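Local coordinates for Mab-21 domain-containing protein (Tribolium castaneum, PDB 7LT2), which senses double-stranded RNA and, as a nucleotidyltransferase, makes the cyclic dinucleotide 2',3'-cGAMP from ATP and GTP in innate immunity, at residues D72-L77 with E221-P226; L123-F128 with Q236-S241; I265-E270 with K368-K373; K352-E355 with N360-K363. One frame throughout, in Å; residues are numbered along the deposited sequence.

Contact 1: residues D72-L77 with E221-P226; sequences DLDILL and EFFIVP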
loop_
_atom_site.group_PDB
_atom_site.type_symbol
_atom_site.label_atom_id
_atom_site.label_comp_id
_atom_site.label_asym_id
_atom_site.label_seq_id
_atom_site.Cartn_x
_atom_site.Cartn_y
_atom_site.Cartn_z
ATOM N N ASP A 72 0.878 5.291 -2.005
ATOM C CA ASP A 72 2.278 5.177 -2.395
ATOM C C ASP A 72 2.400 5.048 -3.907
ATOM O O ASP A 72 1.778 4.168 -4.511
ATOM C CB ASP A 72 2.935 3.960 -1.744
ATOM C CG ASP A 72 3.297 4.184 -0.296
ATOM O OD1 ASP A 72 3.071 5.299 0.228
ATOM O OD2 ASP A 72 3.815 3.227 0.316
ATOM N N LEU A 73 3.226 5.897 -4.511
ATOM C CA LEU A 73 3.656 5.673 -5.888
ATOM C C LEU A 73 4.926 4.837 -5.833
ATOM O O LEU A 73 6.015 5.357 -5.579
ATOM C CB LEU A 73 3.890 6.986 -6.626
ATOM C CG LEU A 73 4.140 6.782 -8.128
ATOM C CD1 LEU A 73 2.871 6.283 -8.805
ATOM C CD2 LEU A 73 4.629 8.071 -8.760
ATOM N N ASP A 74 4.786 3.530 -6.048
ATOM C CA ASP A 74 5.937 2.636 -6.108
ATOM C C ASP A 74 6.542 2.750 -7.499
ATOM O O ASP A 74 5.991 2.239 -8.479
ATOM C CB ASP A 74 5.527 1.206 -5.779
ATOM C CG ASP A 74 5.149 1.032 -4.324
ATOM O OD1 ASP A 74 5.728 1.735 -3.462
ATOM O OD2 ASP A 74 4.262 0.206 -4.039
ATOM N N ILE A 75 7.673 3.445 -7.587
ATOM C CA ILE A 75 8.361 3.695 -8.848
ATOM C C ILE A 75 9.295 2.515 -9.091
ATOM O O ILE A 75 10.281 2.340 -8.371
ATOM C CB ILE A 75 9.127 5.024 -8.800
ATOM C CG1 ILE A 75 8.165 6.179 -8.509
ATOM C CG2 ILE A 75 9.888 5.270 -10.110
ATOM C CD1 ILE A 75 8.852 7.482 -8.131
ATOM N N LEU A 76 8.980 1.692 -10.094
ATOM C CA LEU A 76 9.671 0.417 -10.283
ATOM C C LEU A 76 10.843 0.596 -11.246
ATOM O O LEU A 76 10.649 0.857 -12.441
ATOM C CB LEU A 76 8.704 -0.654 -10.785
ATOM C CG LEU A 76 7.439 -0.865 -9.937
ATOM C CD1 LEU A 76 6.736 -2.146 -10.345
ATOM C CD2 LEU A 76 7.746 -0.890 -8.448
ATOM N N LEU A 77 12.055 0.457 -10.717
ATOM C CA LEU A 77 13.293 0.505 -11.480
ATOM C C LEU A 77 13.757 -0.920 -11.753
ATOM O O LEU A 77 13.550 -1.818 -10.936
ATOM C CB LEU A 77 14.365 1.273 -10.702
ATOM C CG LEU A 77 13.878 2.558 -10.029
ATOM C CD1 LEU A 77 14.901 3.080 -9.036
ATOM C CD2 LEU A 77 13.563 3.608 -11.086
ATOM N N GLU A 221 5.822 -10.544 -11.998
ATOM C CA GLU A 221 6.820 -9.658 -11.417
ATOM C C GLU A 221 6.492 -9.312 -9.970
ATOM O O GLU A 221 5.329 -9.249 -9.564
ATOM C CB GLU A 221 6.951 -8.372 -12.236
ATOM C CG GLU A 221 7.438 -8.616 -13.654
ATOM C CD GLU A 221 7.451 -7.368 -14.508
ATOM O OE1 GLU A 221 7.147 -6.275 -13.989
ATOM O OE2 GLU A 221 7.770 -7.482 -15.711
ATOM N N PHE A 222 7.544 -9.084 -9.196
ATOM C CA PHE A 222 7.428 -8.586 -7.833
ATOM C C PHE A 222 8.517 -7.542 -7.650
ATOM O O PHE A 222 9.405 -7.397 -8.493
ATOM C CB PHE A 222 7.577 -9.713 -6.808
ATOM C CG PHE A 222 8.950 -10.304 -6.774
ATOM C CD1 PHE A 222 9.359 -11.194 -7.755
ATOM C CD2 PHE A 222 9.841 -9.958 -5.773
ATOM C CE1 PHE A 222 10.631 -11.732 -7.737
ATOM C CE2 PHE A 222 11.120 -10.494 -5.749
ATOM C CZ PHE A 222 11.515 -11.383 -6.732
ATOM N N PHE A 223 8.464 -6.798 -6.548
ATOM C CA PHE A 223 9.494 -5.790 -6.356
ATOM C C PHE A 223 9.916 -5.717 -4.897
ATOM O O PHE A 223 9.257 -6.252 -4.000
ATOM C CB PHE A 223 9.066 -4.403 -6.889
ATOM C CG PHE A 223 7.747 -3.882 -6.363
ATOM C CD1 PHE A 223 6.553 -4.216 -6.986
ATOM C CD2 PHE A 223 7.719 -2.987 -5.304
ATOM C CE1 PHE A 223 5.342 -3.702 -6.528
ATOM C CE2 PHE A 223 6.521 -2.464 -4.843
ATOM C CZ PHE A 223 5.328 -2.827 -5.455
ATOM N N ILE A 224 11.073 -5.098 -4.685
ATOM C CA ILE A 224 11.613 -4.887 -3.350
ATOM C C ILE A 224 11.499 -3.410 -3.015
ATOM O O ILE A 224 11.585 -2.537 -3.888
ATOM C CB ILE A 224 13.070 -5.382 -3.207
ATOM C CG1 ILE A 224 14.021 -4.601 -4.127
ATOM C CG2 ILE A 224 13.136 -6.888 -3.442
ATOM C CD1 ILE A 224 15.512 -5.011 -3.993
ATOM N N VAL A 225 11.292 -3.139 -1.732
ATOM C CA VAL A 225 10.946 -1.815 -1.223
ATOM C C VAL A 225 11.995 -1.424 -0.188
ATOM O O VAL A 225 12.387 -2.263 0.637
ATOM C CB VAL A 225 9.525 -1.816 -0.630
ATOM C CG1 VAL A 225 9.170 -0.469 -0.038
ATOM C CG2 VAL A 225 8.508 -2.195 -1.700
ATOM N N PRO A 226 12.485 -0.172 -0.192
ATOM C CA PRO A 226 13.599 0.197 0.698
ATOM C C PRO A 226 13.178 0.495 2.127
ATOM O O PRO A 226 13.641 1.473 2.722
ATOM C CB PRO A 226 14.176 1.446 0.023
ATOM C CG PRO A 226 12.987 2.076 -0.637
ATOM C CD PRO A 226 12.097 0.937 -1.081
#

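Contact 2: residues L123-F128 with Q236-S241; sequences LADNDF and QGRYWS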
loop_
_atom_site.group_PDB
_atom_site.type_symbol
_atom_site.label_atom_id
_atom_site.label_comp_id
_atom_site.label_asym_id
_atom_site.label_seq_id
_atom_site.Cartn_x
_atom_site.Cartn_y
_atom_site.Cartn_z
ATOM N N LEU A 123 25.027 1.479 -4.702
ATOM C CA LEU A 123 25.616 0.251 -4.190
ATOM C C LEU A 123 26.562 0.521 -3.029
ATOM O O LEU A 123 27.317 1.497 -3.038
ATOM C CB LEU A 123 26.370 -0.495 -5.294
ATOM C CG LEU A 123 25.502 -0.870 -6.493
ATOM C CD1 LEU A 123 26.325 -1.651 -7.522
ATOM C CD2 LEU A 123 24.281 -1.669 -6.034
ATOM N N ALA A 124 26.516 -0.358 -2.040
ATOM C CA ALA A 124 27.449 -0.322 -0.925
ATOM C C ALA A 124 28.622 -1.246 -1.251
ATOM O O ALA A 124 28.834 -1.608 -2.412
ATOM C CB ALA A 124 26.731 -0.702 0.372
ATOM N N ASP A 125 29.391 -1.635 -0.239
ATOM C CA ASP A 125 30.518 -2.529 -0.462
ATOM C C ASP A 125 30.043 -3.861 -1.030
ATOM O O ASP A 125 28.975 -4.367 -0.670
ATOM C CB ASP A 125 31.284 -2.740 0.846
ATOM C CG ASP A 125 30.365 -2.942 2.042
ATOM O OD1 ASP A 125 29.197 -3.346 1.847
ATOM O OD2 ASP A 125 30.812 -2.686 3.180
ATOM N N ASN A 126 30.841 -4.412 -1.947
ATOM C CA ASN A 126 30.584 -5.687 -2.616
ATOM C C ASN A 126 29.362 -5.638 -3.528
ATOM O O ASN A 126 28.774 -6.682 -3.835
ATOM C CB ASN A 126 30.446 -6.833 -1.606
ATOM C CG ASN A 126 31.711 -7.049 -0.796
ATOM O OD1 ASN A 126 32.725 -7.509 -1.321
ATOM N ND2 ASN A 126 31.655 -6.723 0.492
ATOM N N ASP A 127 28.977 -4.439 -3.967
ATOM C CA ASP A 127 27.908 -4.247 -4.954
ATOM C C ASP A 127 26.557 -4.743 -4.439
ATOM O O ASP A 127 25.751 -5.298 -5.191
ATOM C CB ASP A 127 28.257 -4.908 -6.289
ATOM C CG ASP A 127 29.269 -4.104 -7.090
ATOM O OD1 ASP A 127 29.564 -2.956 -6.694
ATOM O OD2 ASP A 127 29.772 -4.617 -8.113
ATOM N N PHE A 128 26.300 -4.532 -3.150
ATOM C CA PHE A 128 24.976 -4.761 -2.589
ATOM C C PHE A 128 24.124 -3.515 -2.775
ATOM O O PHE A 128 24.587 -2.399 -2.520
ATOM C CB PHE A 128 25.054 -5.120 -1.107
ATOM C CG PHE A 128 25.390 -6.558 -0.847
ATOM C CD1 PHE A 128 24.388 -7.508 -0.758
ATOM C CD2 PHE A 128 26.709 -6.959 -0.683
ATOM C CE1 PHE A 128 24.692 -8.836 -0.512
ATOM C CE2 PHE A 128 27.017 -8.286 -0.437
ATOM C CZ PHE A 128 26.009 -9.224 -0.354
ATOM N N GLN A 236 23.946 -2.309 7.931
ATOM C CA GLN A 236 22.982 -1.244 7.701
ATOM C C GLN A 236 22.811 -0.997 6.206
ATOM O O GLN A 236 23.794 -0.908 5.464
ATOM C CB GLN A 236 23.451 0.027 8.409
ATOM C CG GLN A 236 22.478 1.191 8.390
ATOM C CD GLN A 236 22.930 2.323 9.297
ATOM O OE1 GLN A 236 23.030 2.156 10.513
ATOM N NE2 GLN A 236 23.217 3.478 8.707
ATOM N N GLY A 237 21.557 -0.907 5.763
ATOM C CA GLY A 237 21.247 -0.552 4.393
ATOM C C GLY A 237 21.058 -1.710 3.436
ATOM O O GLY A 237 20.552 -1.495 2.326
ATOM N N ARG A 238 21.437 -2.930 3.822
ATOM C CA ARG A 238 21.329 -4.068 2.914
ATOM C C ARG A 238 19.949 -4.708 2.893
ATOM O O ARG A 238 19.656 -5.469 1.965
ATOM C CB ARG A 238 22.341 -5.151 3.284
ATOM C CG ARG A 238 23.695 -4.976 2.661
ATOM C CD ARG A 238 24.448 -6.283 2.713
ATOM N NE ARG A 238 25.881 -6.082 2.564
ATOM C CZ ARG A 238 26.788 -7.026 2.758
ATOM N NH1 ARG A 238 26.443 -8.251 3.119
ATOM N NH2 ARG A 238 28.074 -6.735 2.584
ATOM N N TYR A 239 19.111 -4.448 3.893
ATOM C CA TYR A 239 17.861 -5.181 4.063
ATOM C C TYR A 239 16.730 -4.481 3.320
ATOM O O TYR A 239 16.381 -3.339 3.638
ATOM C CB TYR A 239 17.519 -5.329 5.546
ATOM C CG TYR A 239 18.425 -6.281 6.287
ATOM C CD1 TYR A 239 19.667 -5.868 6.742
ATOM C CD2 TYR A 239 18.039 -7.596 6.533
ATOM C CE1 TYR A 239 20.506 -6.732 7.424
ATOM C CE2 TYR A 239 18.873 -8.471 7.219
ATOM C CZ TYR A 239 20.109 -8.030 7.658
ATOM O OH TYR A 239 20.952 -8.882 8.341
ATOM N N TRP A 240 16.153 -5.178 2.345
ATOM C CA TRP A 240 15.021 -4.696 1.568
ATOM C C TRP A 240 13.777 -5.501 1.915
ATOM O O TRP A 240 13.864 -6.704 2.181
ATOM C CB TRP A 240 15.303 -4.815 0.069
ATOM C CG TRP A 240 16.351 -3.876 -0.407
ATOM C CD1 TRP A 240 17.693 -3.961 -0.178
ATOM C CD2 TRP A 240 16.152 -2.698 -1.197
ATOM N NE1 TRP A 240 18.344 -2.909 -0.773
ATOM C CE2 TRP A 240 17.423 -2.120 -1.409
ATOM C CE3 TRP A 240 15.027 -2.076 -1.743
ATOM C CZ2 TRP A 240 17.596 -0.947 -2.142
ATOM C CZ3 TRP A 240 15.202 -0.913 -2.479
ATOM C CH2 TRP A 240 16.478 -0.361 -2.667
ATOM N N SER A 241 12.624 -4.836 1.911
ATOM C CA SER A 241 11.342 -5.507 2.067
ATOM C C SER A 241 10.846 -6.000 0.714
ATOM O O SER A 241 11.155 -5.418 -0.326
ATOM C CB SER A 241 10.293 -4.571 2.669
ATOM O OG SER A 241 10.665 -4.122 3.956
HETATM O O HOH W 1 26.387 -3.190 2.745
#

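Contact 3: residues I265-E270 with K368-K373; sequences IKKLKE and KEEYTK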
loop_
_atom_site.group_PDB
_atom_site.type_symbol
_atom_site.label_atom_id
_atom_site.label_comp_id
_atom_site.label_asym_id
_atom_site.label_seq_id
_atom_site.Cartn_x
_atom_site.Cartn_y
_atom_site.Cartn_z
ATOM N N ILE A 265 -14.633 -4.592 9.422
ATOM C CA ILE A 265 -13.733 -4.965 10.509
ATOM C C ILE A 265 -12.703 -3.867 10.755
ATOM O O ILE A 265 -12.389 -3.546 11.909
ATOM C CB ILE A 265 -13.075 -6.326 10.216
ATOM C CG1 ILE A 265 -14.136 -7.433 10.252
ATOM C CG2 ILE A 265 -11.948 -6.608 11.209
ATOM C CD1 ILE A 265 -13.614 -8.808 9.888
ATOM N N LYS A 266 -12.177 -3.254 9.687
ATOM C CA LYS A 266 -11.234 -2.150 9.878
ATOM C C LYS A 266 -11.898 -0.973 10.583
ATOM O O LYS A 266 -11.262 -0.287 11.393
ATOM C CB LYS A 266 -10.642 -1.704 8.535
ATOM C CG LYS A 266 -9.607 -2.661 7.959
ATOM C CD LYS A 266 -9.142 -2.226 6.570
ATOM C CE LYS A 266 -8.409 -0.899 6.613
ATOM N NZ LYS A 266 -7.738 -0.557 5.316
ATOM N N LYS A 267 -13.178 -0.719 10.286
ATOM C CA LYS A 267 -13.895 0.343 10.985
ATOM C C LYS A 267 -14.012 0.028 12.468
ATOM O O LYS A 267 -13.816 0.906 13.317
ATOM C CB LYS A 267 -15.280 0.535 10.363
ATOM C CG LYS A 267 -16.106 1.687 10.950
ATOM C CD LYS A 267 -15.517 3.036 10.569
ATOM C CE LYS A 267 -16.472 4.190 10.868
ATOM N NZ LYS A 267 -16.772 4.274 12.316
ATOM N N LEU A 268 -14.321 -1.231 12.795
ATOM C CA LEU A 268 -14.348 -1.663 14.187
ATOM C C LEU A 268 -12.982 -1.498 14.840
ATOM O O LEU A 268 -12.883 -1.067 15.997
ATOM C CB LEU A 268 -14.807 -3.119 14.259
ATOM C CG LEU A 268 -14.957 -3.766 15.636
ATOM C CD1 LEU A 268 -16.003 -3.028 16.459
ATOM C CD2 LEU A 268 -15.316 -5.243 15.495
ATOM N N LYS A 269 -11.919 -1.836 14.109
ATOM C CA LYS A 269 -10.564 -1.687 14.631
ATOM C C LYS A 269 -10.247 -0.229 14.934
ATOM O O LYS A 269 -9.661 0.086 15.979
ATOM C CB LYS A 269 -9.562 -2.271 13.625
ATOM C CG LYS A 269 -8.096 -2.186 14.045
ATOM C CD LYS A 269 -7.400 -0.940 13.495
ATOM C CE LYS A 269 -7.192 -1.030 11.988
ATOM N NZ LYS A 269 -6.412 0.130 11.472
ATOM N N GLU A 270 -10.623 0.678 14.028
ATOM C CA GLU A 270 -10.364 2.097 14.239
ATOM C C GLU A 270 -11.054 2.611 15.491
ATOM O O GLU A 270 -10.519 3.483 16.185
ATOM C CB GLU A 270 -10.830 2.911 13.034
ATOM C CG GLU A 270 -9.965 2.791 11.807
ATOM C CD GLU A 270 -10.472 3.670 10.675
ATOM O OE1 GLU A 270 -11.263 4.600 10.948
ATOM O OE2 GLU A 270 -10.089 3.428 9.514
ATOM N N LYS A 368 -20.323 7.754 18.553
ATOM C CA LYS A 368 -21.631 8.266 18.945
ATOM C C LYS A 368 -22.071 9.386 18.013
ATOM O O LYS A 368 -23.252 9.488 17.665
ATOM C CB LYS A 368 -21.599 8.732 20.398
ATOM C CG LYS A 368 -21.056 7.659 21.325
ATOM C CD LYS A 368 -21.553 7.800 22.745
ATOM C CE LYS A 368 -21.168 6.567 23.538
ATOM N NZ LYS A 368 -21.743 6.611 24.892
ATOM N N GLU A 369 -21.121 10.205 17.557
ATOM C CA GLU A 369 -21.448 11.287 16.634
ATOM C C GLU A 369 -21.860 10.746 15.270
ATOM O O GLU A 369 -22.808 11.253 14.659
ATOM C CB GLU A 369 -20.257 12.238 16.504
ATOM C CG GLU A 369 -19.955 13.032 17.776
ATOM C CD GLU A 369 -19.325 12.189 18.878
ATOM O OE1 GLU A 369 -18.684 11.163 18.557
ATOM O OE2 GLU A 369 -19.476 12.554 20.066
ATOM N N GLU A 370 -21.159 9.720 14.774
ATOM C CA GLU A 370 -21.577 9.071 13.535
ATOM C C GLU A 370 -22.930 8.391 13.699
ATOM O O GLU A 370 -23.759 8.409 12.782
ATOM C CB GLU A 370 -20.530 8.050 13.087
ATOM C CG GLU A 370 -19.281 8.632 12.446
ATOM C CD GLU A 370 -18.189 7.594 12.298
ATOM O OE1 GLU A 370 -18.204 6.616 13.076
ATOM O OE2 GLU A 370 -17.323 7.747 11.408
ATOM N N TYR A 371 -23.170 7.776 14.860
ATOM C CA TYR A 371 -24.416 7.048 15.062
ATOM C C TYR A 371 -25.621 7.978 15.023
ATOM O O TYR A 371 -26.695 7.584 14.550
ATOM C CB TYR A 371 -24.374 6.288 16.388
ATOM C CG TYR A 371 -25.512 5.311 16.554
ATOM C CD1 TYR A 371 -25.419 4.019 16.059
ATOM C CD2 TYR A 371 -26.682 5.680 17.206
ATOM C CE1 TYR A 371 -26.460 3.123 16.206
ATOM C CE2 TYR A 371 -27.725 4.788 17.360
ATOM C CZ TYR A 371 -27.607 3.511 16.858
ATOM O OH TYR A 371 -28.645 2.619 17.009
ATOM N N THR A 372 -25.469 9.209 15.514
ATOM C CA THR A 372 -26.560 10.172 15.444
ATOM C C THR A 372 -26.894 10.510 13.996
ATOM O O THR A 372 -28.066 10.527 13.605
ATOM C CB THR A 372 -26.195 11.432 16.230
ATOM O OG1 THR A 372 -26.078 11.110 17.624
ATOM C CG2 THR A 372 -27.259 12.503 16.045
ATOM N N LYS A 373 -25.870 10.771 13.178
ATOM C CA LYS A 373 -26.112 11.036 11.762
ATOM C C LYS A 373 -26.681 9.811 11.060
ATOM O O LYS A 373 -27.507 9.939 10.149
ATOM C CB LYS A 373 -24.816 11.481 11.082
ATOM C CG LYS A 373 -24.152 12.673 11.748
ATOM C CD LYS A 373 -22.976 13.191 10.936
ATOM C CE LYS A 373 -22.346 14.396 11.613
ATOM N NZ LYS A 373 -21.284 15.006 10.772
#

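Contact 4: residues K352-E355 with N360-K363; sequences KDIE and NIAK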
loop_
_atom_site.group_PDB
_atom_site.type_symbol
_atom_site.label_atom_id
_atom_site.label_comp_id
_atom_site.label_asym_id
_atom_site.label_seq_id
_atom_site.Cartn_x
_atom_site.Cartn_y
_atom_site.Cartn_z
ATOM N N LYS A 352 -20.565 -11.407 21.008
ATOM C CA LYS A 352 -21.720 -11.833 21.792
ATOM C C LYS A 352 -22.853 -10.820 21.698
ATOM O O LYS A 352 -24.034 -11.189 21.701
ATOM C CB LYS A 352 -21.321 -12.041 23.253
ATOM C CG LYS A 352 -20.277 -13.120 23.469
ATOM C CD LYS A 352 -20.777 -14.473 22.997
ATOM C CE LYS A 352 -21.316 -15.299 24.151
ATOM N NZ LYS A 352 -20.230 -15.701 25.088
ATOM N N ASP A 353 -22.511 -9.536 21.606
ATOM C CA ASP A 353 -23.522 -8.487 21.617
ATOM C C ASP A 353 -24.244 -8.357 20.279
ATOM O O ASP A 353 -25.383 -7.879 20.246
ATOM C CB ASP A 353 -22.874 -7.152 21.996
ATOM C CG ASP A 353 -23.884 -6.114 22.421
ATOM O OD1 ASP A 353 -24.587 -6.354 23.423
ATOM O OD2 ASP A 353 -23.964 -5.059 21.758
ATOM N N ILE A 354 -23.610 -8.768 19.181
ATOM C CA ILE A 354 -24.195 -8.629 17.852
ATOM C C ILE A 354 -24.618 -9.963 17.251
ATOM O O ILE A 354 -25.395 -9.965 16.282
ATOM C CB ILE A 354 -23.237 -7.899 16.888
ATOM C CG1 ILE A 354 -22.019 -8.771 16.576
ATOM C CG2 ILE A 354 -22.812 -6.558 17.469
ATOM C CD1 ILE A 354 -21.023 -8.117 15.632
ATOM N N GLU A 355 -24.113 -11.082 17.774
ATOM C CA GLU A 355 -24.484 -12.453 17.430
ATOM C C GLU A 355 -25.918 -12.589 16.934
ATOM O O GLU A 355 -26.159 -12.971 15.783
ATOM C CB GLU A 355 -24.297 -13.334 18.667
ATOM C CG GLU A 355 -23.813 -14.728 18.393
ATOM C CD GLU A 355 -23.034 -15.290 19.560
ATOM O OE1 GLU A 355 -23.505 -15.167 20.714
ATOM O OE2 GLU A 355 -21.936 -15.834 19.323
ATOM N N ASN A 360 -27.357 -4.063 16.690
ATOM C CA ASN A 360 -26.294 -3.561 17.549
ATOM C C ASN A 360 -24.977 -3.349 16.814
ATOM O O ASN A 360 -24.059 -2.756 17.392
ATOM C CB ASN A 360 -26.060 -4.518 18.725
ATOM C CG ASN A 360 -27.218 -4.536 19.702
ATOM O OD1 ASN A 360 -28.080 -3.659 19.674
ATOM N ND2 ASN A 360 -27.237 -5.533 20.579
ATOM N N ILE A 361 -24.853 -3.819 15.570
ATOM C CA ILE A 361 -23.576 -3.708 14.864
ATOM C C ILE A 361 -23.183 -2.246 14.699
ATOM O O ILE A 361 -22.041 -1.859 14.977
ATOM C CB ILE A 361 -23.645 -4.423 13.504
ATOM C CG1 ILE A 361 -23.842 -5.926 13.693
ATOM C CG2 ILE A 361 -22.382 -4.144 12.699
ATOM C CD1 ILE A 361 -24.084 -6.674 12.382
ATOM N N ALA A 362 -24.121 -1.415 14.233
ATOM C CA ALA A 362 -23.829 -0.002 14.020
ATOM C C ALA A 362 -23.427 0.692 15.313
ATOM O O ALA A 362 -22.646 1.650 15.285
ATOM C CB ALA A 362 -25.036 0.703 13.403
ATOM N N LYS A 363 -23.949 0.228 16.450
ATOM C CA LYS A 363 -23.586 0.832 17.725
ATOM C C LYS A 363 -22.116 0.606 18.056
ATOM O O LYS A 363 -21.497 1.441 18.726
ATOM C CB LYS A 363 -24.474 0.273 18.837
ATOM C CG LYS A 363 -25.963 0.464 18.591
ATOM C CD LYS A 363 -26.782 -0.270 19.642
ATOM C CE LYS A 363 -28.267 -0.164 19.357
ATOM N NZ LYS A 363 -29.082 -0.906 20.365
#

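Contact 1: residues D72-L77 with E221-P226
Leu76 and Asp74 meet the ring of Phe223 in two different ways, one over a face and the other at the edge. From Leu76 it is the CD2 methyl that sits over the ring: its carbon lies 3.7 Å from the ring centroid and 15° off the normal, a CH-pi contact. The nearest ring atom is CG of Phe223, 3.6 Å from CD2 of Leu76, so the methyl rides toward the CB end of the ring, while CD1 of the same leucine brushes Phe223 CD1 at 3.9 Å. Asp74 takes the far end. Its OD2 lies near the ring plane, 3.5 Å from CZ of Phe223, with the carboxylate plane turned 57° from the ring. A carboxylate oxygen at the rim faces the weakly positive C-H edge and keeps off the pi cloud, which is probably mildly favourable. Both side chains cross Phe223 at about a right angle. The ring reaches them because its CG stands between the backbone N and the carbonyl carbon (chi1 54°), and all three residues are buried.

Strands 70-77 and 222-225 are not paired directly: strand 188-200 runs between them, parallel to the first and antiparallel to the second, so Phe223 reaches across one strand of the nucleotidyltransferase sheet. Asp72, at the start of 72-77, probably binds the catalytic magnesium. Phe223 also touches Ser243 on strand 240-243, and strand 50-56 pairs with the other edge of strand 70-77, with Phe54 against Asp74 and Arg52 against Leu76.

Contact 2: residues L123-F128 with Q236-S241
Water 1 joins Arg238 to Asp125: it accepts from NE of Arg238 at 2.9 Å and donates to OD1 of Asp125 at 3.0 Å. The same OD1 lies near the guanidinium plane, at its edge, but its direct salt bridge to NH2 of Arg238 is long, 3.6 Å, which makes the water the closer polar link. Carboxylate and guanidinium planes stand almost perpendicular, 82° apart.

Phe128 supplies the flat surface. The guanidinium of Arg238 lies on one face of its ring with the planes 10° apart and the centres separated by 3.6 Å, a stacked cation-pi pair in which CZ of Arg238 sits 3.4 Å from CE2 of Phe128. The arginine chain, extended from CG to NE, approaches over the same face, so that CD adds a CH-pi contact 3.9 Å from the ring centroid. Stacking covers a face of the cation and keeps its edge available to the water and Asp125.

Both segments belong to the nucleotidyltransferase part of the chain: 123-128 is a loop between helix 118-122 and helix 131-147, whereas segment 236-241 leads into strand 240-243, which pairs with strand 95-100. The backbone bond from Ala124 N to Phe128 O, 2.8 Å long, closes the loop that presents Asp125 and Phe128. Trp97 makes a further cation-pi contact with Arg238, and Asp127 forms a salt bridge with Arg119.

Contact 3: residues I265-E270 with K368-K373
A single salt bridge links helix 258-272, in the Mab-21 HhH/H2TH-like domain, to the late helix 368-375. Lys267 and Glu370 reach for each other from opposite directions; the nearest CA atoms of 265-270 and 368-373, those of the same two residues, are 11.9 Å apart. NZ of Lys267 donates to OE1 of Glu370 at 2.8 Å, and to the carbonyl O of Leu365, at the end of helix 361-365, which is at least as strong a partner. The ammonium of the buried Lys267 thus has a neutral as well as a charged acceptor. It meets OE1 on the syn side, 17° out of the carboxylate plane, while OE2 of Glu370 stays 3.6 Å from the same NZ. The grip on the carboxylate is therefore lopsided, on one oxygen.

How the lysine gets there follows from its torsions: CG stands opposite the backbone N (chi1 -176°), and the chain then bends at chi2 and again at chi4. Glu370, by contrast, runs extended beyond CG. CE of Lys267 comes 3.7 Å from both carboxylate oxygens of Glu370.

Around this bridge the C-terminal lobe is helical, and the linkage joins two helices of that lobe: helix 258-272 packs with helices 278-291 and 301-318, whereas helix 368-375 follows helix 361-365. OE1 of Glu370 also accepts from the backbone N of Thr367, just ahead of helix 368-375, the N3-to-N-cap half of a capping box. Lys266, the residue just before Lys267, probably binds ATP, as in related enzymes, and its NZ bonds to the carbonyl O of Leu63.

Contact 4: residues K352-E355 with N360-K363
After helix 337-354 ends at Ile354, a short loop brings the CA of Asn360 within 5.5 Å of the CA of Ile354. Across the loop the amide of Asn360 bonds to the backbone: its ND2 donates to O of Asp353 at 3.0 Å, with a nearly straight N-H...O angle of 165°. The acceptor lies close to the amide plane of Asn360, although the donor is tilted from the carbonyl plane of Asp353. At the other end of the amide, OD1 of Asn360 accepts from NZ of Lys363, 3.0 Å away. Held at both ends, the amide should have its flip fixed.

The carboxylate of Asp353 lies beside that amide, their planes only 12° apart, with OD2 of Asp353 3.5 Å from ND2 of Asn360. Its firmer partner is His364, whose NE2 hydrogen-bonds to OD2. CG of Asp353 points opposite the backbone N (chi1 -163°), which swings the carboxylate toward helix 361-365.

This is a short helix-to-helix loop connection in the C-terminal helical lobe, with an apolar side beside the polar one. Ile354 and Ile361 cross at about a right angle, CB of Ile354 being 3.8 Å from CG1 of Ile361. The CG2 methyl of Ile354 rests against the backbone C of Asn360 at 3.9 Å. Ile354 also touches Phe305, Met306 and Leu309 of helix 301-318, and Ile361 meets Leu6 of the N-terminal helix 5-13. A salt bridge from Glu355 to Arg310 runs to helix 301-318 as well.

Overall arrangement
From the N terminus, contact 1 opens first, at 72-77, and closes at 221-226; contact 2 opens inside that span, at 123-128, and closes beyond it, at 236-241, so the two cross. They also touch: Ser241 O lies 2.7 Å from Val225 N, a probable hydrogen bond between neighbouring strands of the nucleotidyltransferase sheet. After both are closed the chain runs into the C-terminal helical lobe, against which the N-terminal helix 5-13 also packs. There contact 3 opens at 265-270 and returns at 368-373, enclosing contact 4; the two touch where Tyr371 of 368-373 packs on Lys363 of 360-363. Centres of contacts 2 and 3 are about 44 Å apart, on opposite sides of the chain's centre.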